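Local coordinates for protein putative (Helicobacter pylori J99, PDB 4R7K) that is of unknown function but belongs to the SRPBCC family, whose helix-grip domains often bind hydrophobic ligands, so it may do likewise, at residues A[42-47]-A[173-178]; A[55-60]-A[143-148]; A[139-144]-A[181-186]. All coordinates share one frame; numbering follows the deposited sequence.

Contact 1: residues A[42-47]-A[173-178]; sequences TDNFVS and NAMLNG
Val46 lays both of its methyl groups against the first turn of helix 174-190. In the conformer described here, one of two modelled, CG1 is directed at the helix backbone and lies 3.9 Å from Leu176 N, while CG2 meets the side chain of Met175, a selenomethionine, at 3.6 Å from its CB. The two side chains cross at about a right angle. The first torsion of Met175 (chi1 -66°) sets its CG anti to the carbonyl carbon, where it passes the amide of Asn44 with ND2 4.1 Å away. Leu176 leaves the helix to one side of the strand, but its end swings back: CD1 comes to 3.6 Å from the backbone O of Ser47.

No direct hydrogen bond joins 42-47 to 173-178; the polar link is made by water beside this apolar patch. One molecule accepts from Asn44 ND2 at 3.0 Å and lies within hydrogen-bonding distance of Asn173 OD1, whereas a second accepts from Asn173 ND2 and sits near Asn44 OD1 and Phe45 O. Asn44 ND2 has a further partner in Gln159 OE1 on strand 150-160, to which strand 44-53, the outermost of the sheet within this chain, is paired through a classic beta bulge at Asp43 and Asn44.

Asn173 is the N-cap of the helix. Its OD1 accepts from Leu176 N at 3.0 Å in an almost straight bond (171°), with the donor well above the carbonyl plane.

The contact thus has two chemistries: apolar packing of Val46 under the first helical turn, and two carboxamides facing each other across water. Because Asn173 takes part in the water bridge, the solvent-mediated link reaches the residue that caps the helix.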
# COMPACT_ATOMS: atom_id res chain seq x y z
N THR A 42 9.44 -20.88 8.91
CA THR A 42 8.17 -21.11 8.21
C THR A 42 8.18 -20.46 6.80
O THR A 42 9.26 -20.18 6.24
CB THR A 42 6.99 -20.62 9.05
OG1 THR A 42 7.10 -19.22 9.27
CG2 THR A 42 6.95 -21.34 10.40
N ASP A 43 7.01 -20.21 6.24
CA ASP A 43 6.90 -19.76 4.84
C ASP A 43 6.71 -18.27 4.69
O ASP A 43 6.97 -17.72 3.63
CB ASP A 43 5.77 -20.53 4.16
CG ASP A 43 6.08 -22.04 4.04
OD1 ASP A 43 7.19 -22.37 3.58
OD2 ASP A 43 5.22 -22.88 4.41
N ASN A 44 6.26 -17.61 5.76
CA ASN A 44 6.12 -16.17 5.76
C ASN A 44 6.16 -15.68 7.21
O ASN A 44 5.68 -16.38 8.13
CB ASN A 44 4.82 -15.76 5.08
CG ASN A 44 4.73 -14.27 4.78
OD1 ASN A 44 5.73 -13.59 4.57
ND2 ASN A 44 3.50 -13.77 4.72
N PHE A 45 6.74 -14.49 7.39
CA PHE A 45 6.88 -13.84 8.66
C PHE A 45 6.56 -12.37 8.46
O PHE A 45 7.05 -11.71 7.54
CB PHE A 45 8.29 -14.04 9.21
CG PHE A 45 8.58 -13.23 10.44
CD1 PHE A 45 7.88 -13.46 11.62
CD2 PHE A 45 9.51 -12.21 10.41
CE1 PHE A 45 8.14 -12.72 12.76
CE2 PHE A 45 9.75 -11.43 11.54
CZ PHE A 45 9.08 -11.71 12.72
N VAL A 46 5.68 -11.87 9.32
CA VAL A 46 5.24 -10.49 9.26
C VAL A 46 5.46 -9.85 10.63
O VAL A 46 5.17 -10.49 11.63
CB VAL A 46 3.74 -10.45 8.96
CG1 VAL A 46 3.29 -9.04 8.66
CG2 VAL A 46 3.41 -11.39 7.80
N SER A 47 5.99 -8.62 10.66
CA SER A 47 6.19 -7.90 11.92
C SER A 47 5.75 -6.45 11.78
O SER A 47 6.14 -5.75 10.83
CB SER A 47 7.68 -7.98 12.33
OG SER A 47 7.91 -7.35 13.58
N ASN A 173 3.23 -5.78 0.11
CA ASN A 173 3.07 -6.82 1.10
C ASN A 173 1.72 -6.67 1.78
O ASN A 173 1.53 -5.81 2.62
CB ASN A 173 4.24 -6.77 2.06
CG ASN A 173 4.24 -7.90 3.04
OD1 ASN A 173 3.18 -8.38 3.47
ND2 ASN A 173 5.45 -8.36 3.41
N ALA A 174 0.78 -7.52 1.39
CA ALA A 174 -0.61 -7.47 1.88
C ALA A 174 -0.74 -7.61 3.39
O ALA A 174 -1.43 -6.80 4.03
CB ALA A 174 -1.46 -8.51 1.17
N MSE A 175 -0.08 -8.61 3.94
CA MSE A 175 -0.08 -8.87 5.36
C MSE A 175 0.50 -7.72 6.15
O MSE A 175 -0.05 -7.33 7.20
CB MSE A 175 0.76 -10.11 5.65
CG MSE A 175 0.21 -11.42 5.10
SE MSE A 175 -1.62 -11.77 5.74
CE MSE A 175 -1.16 -11.77 7.67
N LEU A 176 1.64 -7.19 5.71
CA LEU A 176 2.27 -6.06 6.40
C LEU A 176 1.34 -4.82 6.52
O LEU A 176 1.22 -4.20 7.58
CB LEU A 176 3.54 -5.65 5.64
CG LEU A 176 4.38 -4.52 6.23
CD1 LEU A 176 5.11 -5.06 7.44
CD2 LEU A 176 5.37 -3.94 5.25
N ASN A 177 0.68 -4.49 5.42
CA ASN A 177 -0.18 -3.34 5.37
C ASN A 177 -1.48 -3.59 6.11
O ASN A 177 -1.96 -2.67 6.75
CB ASN A 177 -0.39 -2.93 3.90
CG ASN A 177 0.85 -2.26 3.31
OD1 ASN A 177 1.52 -2.81 2.44
ND2 ASN A 177 1.24 -1.15 3.90
N GLY A 178 -2.02 -4.80 6.04
CA GLY A 178 -3.23 -5.16 6.78
C GLY A 178 -2.99 -5.10 8.29
O GLY A 178 -3.77 -4.55 9.03
O HOH W 1 2.96 -11.19 3.28
O HOH W 2 5.95 -10.88 5.02

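Contact 2: residues A[55-60]-A[143-148]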
# COMPACT_ATOMS: atom_id res chain seq x y z
N LEU A 55 -1.36 6.66 25.59
CA LEU A 55 -2.33 5.59 25.32
C LEU A 55 -2.48 4.75 26.60
O LEU A 55 -1.47 4.45 27.24
CB LEU A 55 -1.79 4.71 24.20
CG LEU A 55 -2.70 3.71 23.55
CD1 LEU A 55 -3.97 4.40 23.06
CD2 LEU A 55 -1.96 3.02 22.40
N ASP A 56 -3.70 4.36 26.95
CA ASP A 56 -3.92 3.57 28.15
C ASP A 56 -3.77 2.06 27.89
O ASP A 56 -4.46 1.48 27.05
CB ASP A 56 -5.31 3.84 28.75
CG ASP A 56 -5.48 3.15 30.07
OD1 ASP A 56 -4.77 3.56 31.01
OD2 ASP A 56 -6.23 2.17 30.15
N PHE A 57 -2.85 1.43 28.62
CA PHE A 57 -2.62 -0.01 28.50
C PHE A 57 -3.90 -0.81 28.64
O PHE A 57 -4.21 -1.61 27.79
CB PHE A 57 -1.60 -0.47 29.54
CG PHE A 57 -1.40 -1.96 29.62
CD1 PHE A 57 -0.53 -2.61 28.75
CD2 PHE A 57 -2.01 -2.71 30.62
CE1 PHE A 57 -0.33 -3.98 28.84
CE2 PHE A 57 -1.82 -4.08 30.71
CZ PHE A 57 -0.97 -4.72 29.83
N ASN A 58 -4.62 -0.60 29.73
CA ASN A 58 -5.86 -1.37 29.98
C ASN A 58 -6.86 -1.30 28.85
O ASN A 58 -7.46 -2.30 28.47
CB ASN A 58 -6.47 -0.96 31.32
CG ASN A 58 -5.78 -1.66 32.49
OD1 ASN A 58 -5.34 -2.82 32.37
ND2 ASN A 58 -5.70 -0.99 33.62
N LYS A 59 -7.01 -0.11 28.28
CA LYS A 59 -7.97 0.09 27.21
C LYS A 59 -7.54 -0.66 25.96
O LYS A 59 -8.35 -1.25 25.27
CB LYS A 59 -8.14 1.61 26.96
CG LYS A 59 -9.33 2.02 26.11
CD LYS A 59 -10.69 1.48 26.58
CE LYS A 59 -11.10 1.95 27.95
NZ LYS A 59 -12.44 1.41 28.32
N VAL A 60 -6.26 -0.67 25.67
CA VAL A 60 -5.75 -1.37 24.51
C VAL A 60 -6.00 -2.87 24.66
O VAL A 60 -6.49 -3.53 23.74
CB VAL A 60 -4.26 -1.06 24.28
CG1 VAL A 60 -3.67 -1.97 23.21
CG2 VAL A 60 -4.09 0.40 23.90
N VAL A 143 1.59 -6.49 24.11
CA VAL A 143 1.19 -5.13 24.46
C VAL A 143 1.87 -4.83 25.80
O VAL A 143 1.73 -5.62 26.74
CB VAL A 143 -0.34 -4.99 24.64
CG1 VAL A 143 -0.71 -3.54 24.96
CG2 VAL A 143 -1.11 -5.40 23.38
N GLU A 144 2.62 -3.72 25.89
CA GLU A 144 3.27 -3.37 27.13
C GLU A 144 3.43 -1.89 27.40
O GLU A 144 3.51 -1.05 26.48
CB GLU A 144 4.65 -4.04 27.26
CG GLU A 144 5.67 -3.60 26.24
CD GLU A 144 7.03 -4.26 26.46
OE1 GLU A 144 7.31 -4.68 27.62
OE2 GLU A 144 7.82 -4.34 25.49
N LYS A 145 3.44 -1.58 28.68
CA LYS A 145 3.70 -0.24 29.17
C LYS A 145 5.20 0.04 29.10
O LYS A 145 6.02 -0.81 29.51
CB LYS A 145 3.31 -0.16 30.63
CG LYS A 145 1.86 -0.33 30.96
CD LYS A 145 1.71 -0.10 32.47
CE LYS A 145 0.29 -0.08 32.95
NZ LYS A 145 -0.39 1.15 32.47
N LEU A 146 5.57 1.20 28.59
CA LEU A 146 6.97 1.61 28.50
C LEU A 146 7.12 2.88 29.33
O LEU A 146 6.12 3.52 29.65
CB LEU A 146 7.41 1.91 27.06
CG LEU A 146 7.34 0.79 26.02
CD1 LEU A 146 7.99 1.26 24.76
CD2 LEU A 146 8.02 -0.46 26.56
N ASP A 147 8.35 3.23 29.67
CA ASP A 147 8.61 4.44 30.47
C ASP A 147 7.99 5.69 29.91
O ASP A 147 7.84 5.83 28.70
CB ASP A 147 10.11 4.71 30.58
CG ASP A 147 10.81 3.78 31.54
OD1 ASP A 147 10.18 3.40 32.55
OD2 ASP A 147 12.00 3.47 31.31
N ASN A 148 7.60 6.56 30.82
CA ASN A 148 7.05 7.87 30.51
C ASN A 148 5.75 7.86 29.70
O ASN A 148 5.64 8.52 28.68
CB ASN A 148 8.11 8.73 29.82
CG ASN A 148 7.87 10.22 30.00
OD1 ASN A 148 6.96 10.63 30.72
ND2 ASN A 148 8.69 11.03 29.35
O HOH W 3 -0.91 3.00 30.18
O HOH W 4 -3.42 1.12 31.97
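Phe57, the first residue of helix 57-65, makes most of the apolar contact with strand 136-146. Its ring CD1 lies 3.9 Å from Val143 CG1, and CE1 directs the ring edge at the backbone, 3.4 Å from Val143 O and near the ring plane. One turn on, Val60 CG1 reaches the same methyl, Val143 CG1, at 3.8 Å.

The aliphatic part of Lys145 packs at about a right angle to Phe57, its CG 3.7 Å from Phe57 CB. The chain is extended until chi4 (-70°), where it bends and carries the ammonium group back beside the start of the helix.

Polar contacts there run through water. Lys145 NZ donates to a water 3.1 Å away that also bonds Asp56 OD1 and Asn58 N; a second water accepts from Phe57 N and, weakly, from NZ. Asp56 itself is the N-cap, its OD2 accepting from Lys59 N at 3.1 Å. Asp56 OD1 and Lys145 NZ stay 5.2 Å apart, so water mediates between the opposite charges.

Val60 also touches Leu186 of the C-terminal helix, placing this capped helix against both that helix and the curved antiparallel sheet, as in helix-grip SRPBCC domains.

Contact 3: residues A[139-144]-A[181-186]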
# COMPACT_ATOMS: atom_id res chain seq x y z
N HIS A 139 -0.47 -16.17 15.17
CA HIS A 139 -0.47 -14.71 15.24
C HIS A 139 -0.33 -14.29 16.70
O HIS A 139 -1.19 -14.56 17.51
CB HIS A 139 -1.78 -14.23 14.70
CG HIS A 139 -1.89 -12.75 14.57
ND1 HIS A 139 -2.90 -12.16 13.85
CD2 HIS A 139 -1.06 -11.75 14.95
CE1 HIS A 139 -2.75 -10.85 13.88
NE2 HIS A 139 -1.64 -10.58 14.55
N ALA A 140 0.77 -13.63 17.01
CA ALA A 140 1.09 -13.29 18.38
C ALA A 140 1.10 -11.79 18.57
O ALA A 140 1.38 -10.99 17.62
CB ALA A 140 2.44 -13.86 18.75
N TRP A 141 0.82 -11.42 19.80
CA TRP A 141 0.73 -10.05 20.19
C TRP A 141 1.43 -9.85 21.50
O TRP A 141 1.36 -10.71 22.42
CB TRP A 141 -0.75 -9.63 20.39
CG TRP A 141 -1.65 -9.69 19.20
CD1 TRP A 141 -2.23 -10.81 18.67
CD2 TRP A 141 -2.14 -8.58 18.43
NE1 TRP A 141 -3.04 -10.46 17.61
CE2 TRP A 141 -3.01 -9.10 17.45
CE3 TRP A 141 -1.96 -7.19 18.50
CZ2 TRP A 141 -3.63 -8.29 16.50
CZ3 TRP A 141 -2.57 -6.38 17.55
CH2 TRP A 141 -3.42 -6.93 16.59
N LEU A 142 2.04 -8.67 21.63
CA LEU A 142 2.68 -8.25 22.86
C LEU A 142 2.35 -6.78 23.06
O LEU A 142 2.76 -5.93 22.25
CB LEU A 142 4.19 -8.46 22.80
CG LEU A 142 4.92 -8.42 24.15
CD1 LEU A 142 6.29 -9.09 23.99
CD2 LEU A 142 5.05 -6.98 24.61
N VAL A 143 1.59 -6.49 24.11
CA VAL A 143 1.19 -5.13 24.46
C VAL A 143 1.87 -4.83 25.80
O VAL A 143 1.73 -5.62 26.74
CB VAL A 143 -0.34 -4.99 24.64
CG1 VAL A 143 -0.71 -3.54 24.96
CG2 VAL A 143 -1.11 -5.40 23.38
N GLU A 144 2.62 -3.72 25.89
CA GLU A 144 3.27 -3.37 27.13
C GLU A 144 3.43 -1.89 27.40
O GLU A 144 3.51 -1.05 26.48
CB GLU A 144 4.65 -4.04 27.26
CG GLU A 144 5.67 -3.60 26.24
CD GLU A 144 7.03 -4.26 26.46
OE1 GLU A 144 7.31 -4.68 27.62
OE2 GLU A 144 7.82 -4.34 25.49
N ALA A 181 -2.74 -1.67 9.57
CA ALA A 181 -4.09 -1.10 9.71
C ALA A 181 -4.76 -1.56 11.00
O ALA A 181 -5.52 -0.80 11.61
CB ALA A 181 -4.96 -1.44 8.49
N TRP A 182 -4.49 -2.80 11.41
CA TRP A 182 -5.05 -3.35 12.65
C TRP A 182 -4.49 -2.52 13.80
O TRP A 182 -5.25 -2.02 14.63
CB TRP A 182 -4.65 -4.81 12.88
CG TRP A 182 -5.54 -5.54 13.88
CD1 TRP A 182 -6.14 -5.02 15.00
CD2 TRP A 182 -5.84 -6.95 13.90
NE1 TRP A 182 -6.86 -5.99 15.65
CE2 TRP A 182 -6.69 -7.18 15.00
CE3 TRP A 182 -5.53 -8.03 13.04
CZ2 TRP A 182 -7.20 -8.45 15.30
CZ3 TRP A 182 -6.05 -9.30 13.34
CH2 TRP A 182 -6.88 -9.49 14.45
N LEU A 183 -3.17 -2.32 13.82
CA LEU A 183 -2.54 -1.54 14.89
C LEU A 183 -2.99 -0.09 14.89
O LEU A 183 -3.29 0.46 15.95
CB LEU A 183 -1.00 -1.56 14.81
CG LEU A 183 -0.29 -2.91 14.93
CD1 LEU A 183 1.18 -2.68 14.91
CD2 LEU A 183 -0.63 -3.59 16.25
N ASP A 184 -3.06 0.54 13.71
CA ASP A 184 -3.44 1.95 13.66
C ASP A 184 -4.89 2.10 14.14
O ASP A 184 -5.22 3.07 14.83
CB ASP A 184 -3.27 2.53 12.26
CG ASP A 184 -1.78 2.64 11.84
OD1 ASP A 184 -0.86 2.58 12.70
OD2 ASP A 184 -1.55 2.80 10.64
N GLY A 185 -5.74 1.14 13.80
CA GLY A 185 -7.11 1.17 14.21
C GLY A 185 -7.26 0.99 15.71
O GLY A 185 -8.01 1.70 16.38
N LEU A 186 -6.53 0.03 16.24
CA LEU A 186 -6.53 -0.25 17.70
C LEU A 186 -6.12 0.99 18.49
O LEU A 186 -6.73 1.34 19.50
CB LEU A 186 -5.59 -1.44 17.95
CG LEU A 186 -5.35 -1.89 19.38
CD1 LEU A 186 -6.65 -2.14 20.11
CD2 LEU A 186 -4.52 -3.15 19.33
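Trp141 and Trp182 meet edge to face, their planes at 72°. The six-membered ring of Trp141 drives its CZ2/CH2 edge over one face of the Trp182 indole, with CZ2 3.6 Å from Trp182 CE2 and the Trp141 six-membered and Trp182 five-membered ring centroids 4.7 Å apart. The first torsion of Trp182 (chi1 -161°) places CG anti to the backbone N and presents the indole to the strand. His139 adds an offset edge-to-face contact on the six-membered end of the same indole: its CE1 comes to 3.7 Å from Trp182 CZ3, with the planes nearly perpendicular at 87°.

These three rings form an aromatic cluster between strand 136-146 of the antiparallel sheet and helix 174-190, the long C-terminal helix that the sheet wraps in the SRPBCC helix-grip fold. In relatives an apolar ligand often binds between sheet and helix; here these side chains meet directly. Trp123 on the neighbouring strand and Tyr74, stacked on Trp182, extend the cluster.

Aliphatic contacts carry the interface along the helix. Leu183 CD2 packs 3.6 Å from Trp141 CZ3, and Leu186 CD2 approaches that same carbon at 4.2 Å; both leucines slide past the indole in the opposite direction.

His139 NE2 is hydrogen-bonded to Thr155 OG1 on strand 150-160.

How the contacts relate
All three contacts join one antiparallel sheet to the helices packed on it. Contacts 1 and 3 both use helix 174-190, the first at its N-terminal turn and the other further along, with centres about 14 Å apart. The centre of contact 3 lies about 6 Å from that of the chain, the centre of contact 2 about 17 Å. Contacts 2 and 3 share Val143 and Glu144 on strand 136-146 and touch where Val60 O meets Leu186 CD1 at 3.9 Å. Contacts 1 and 2 do not touch, their centres being about 25 Å apart, although strand 44-53 is followed by helix 57-65 after a short connection. No ligand marks a site in any of the three.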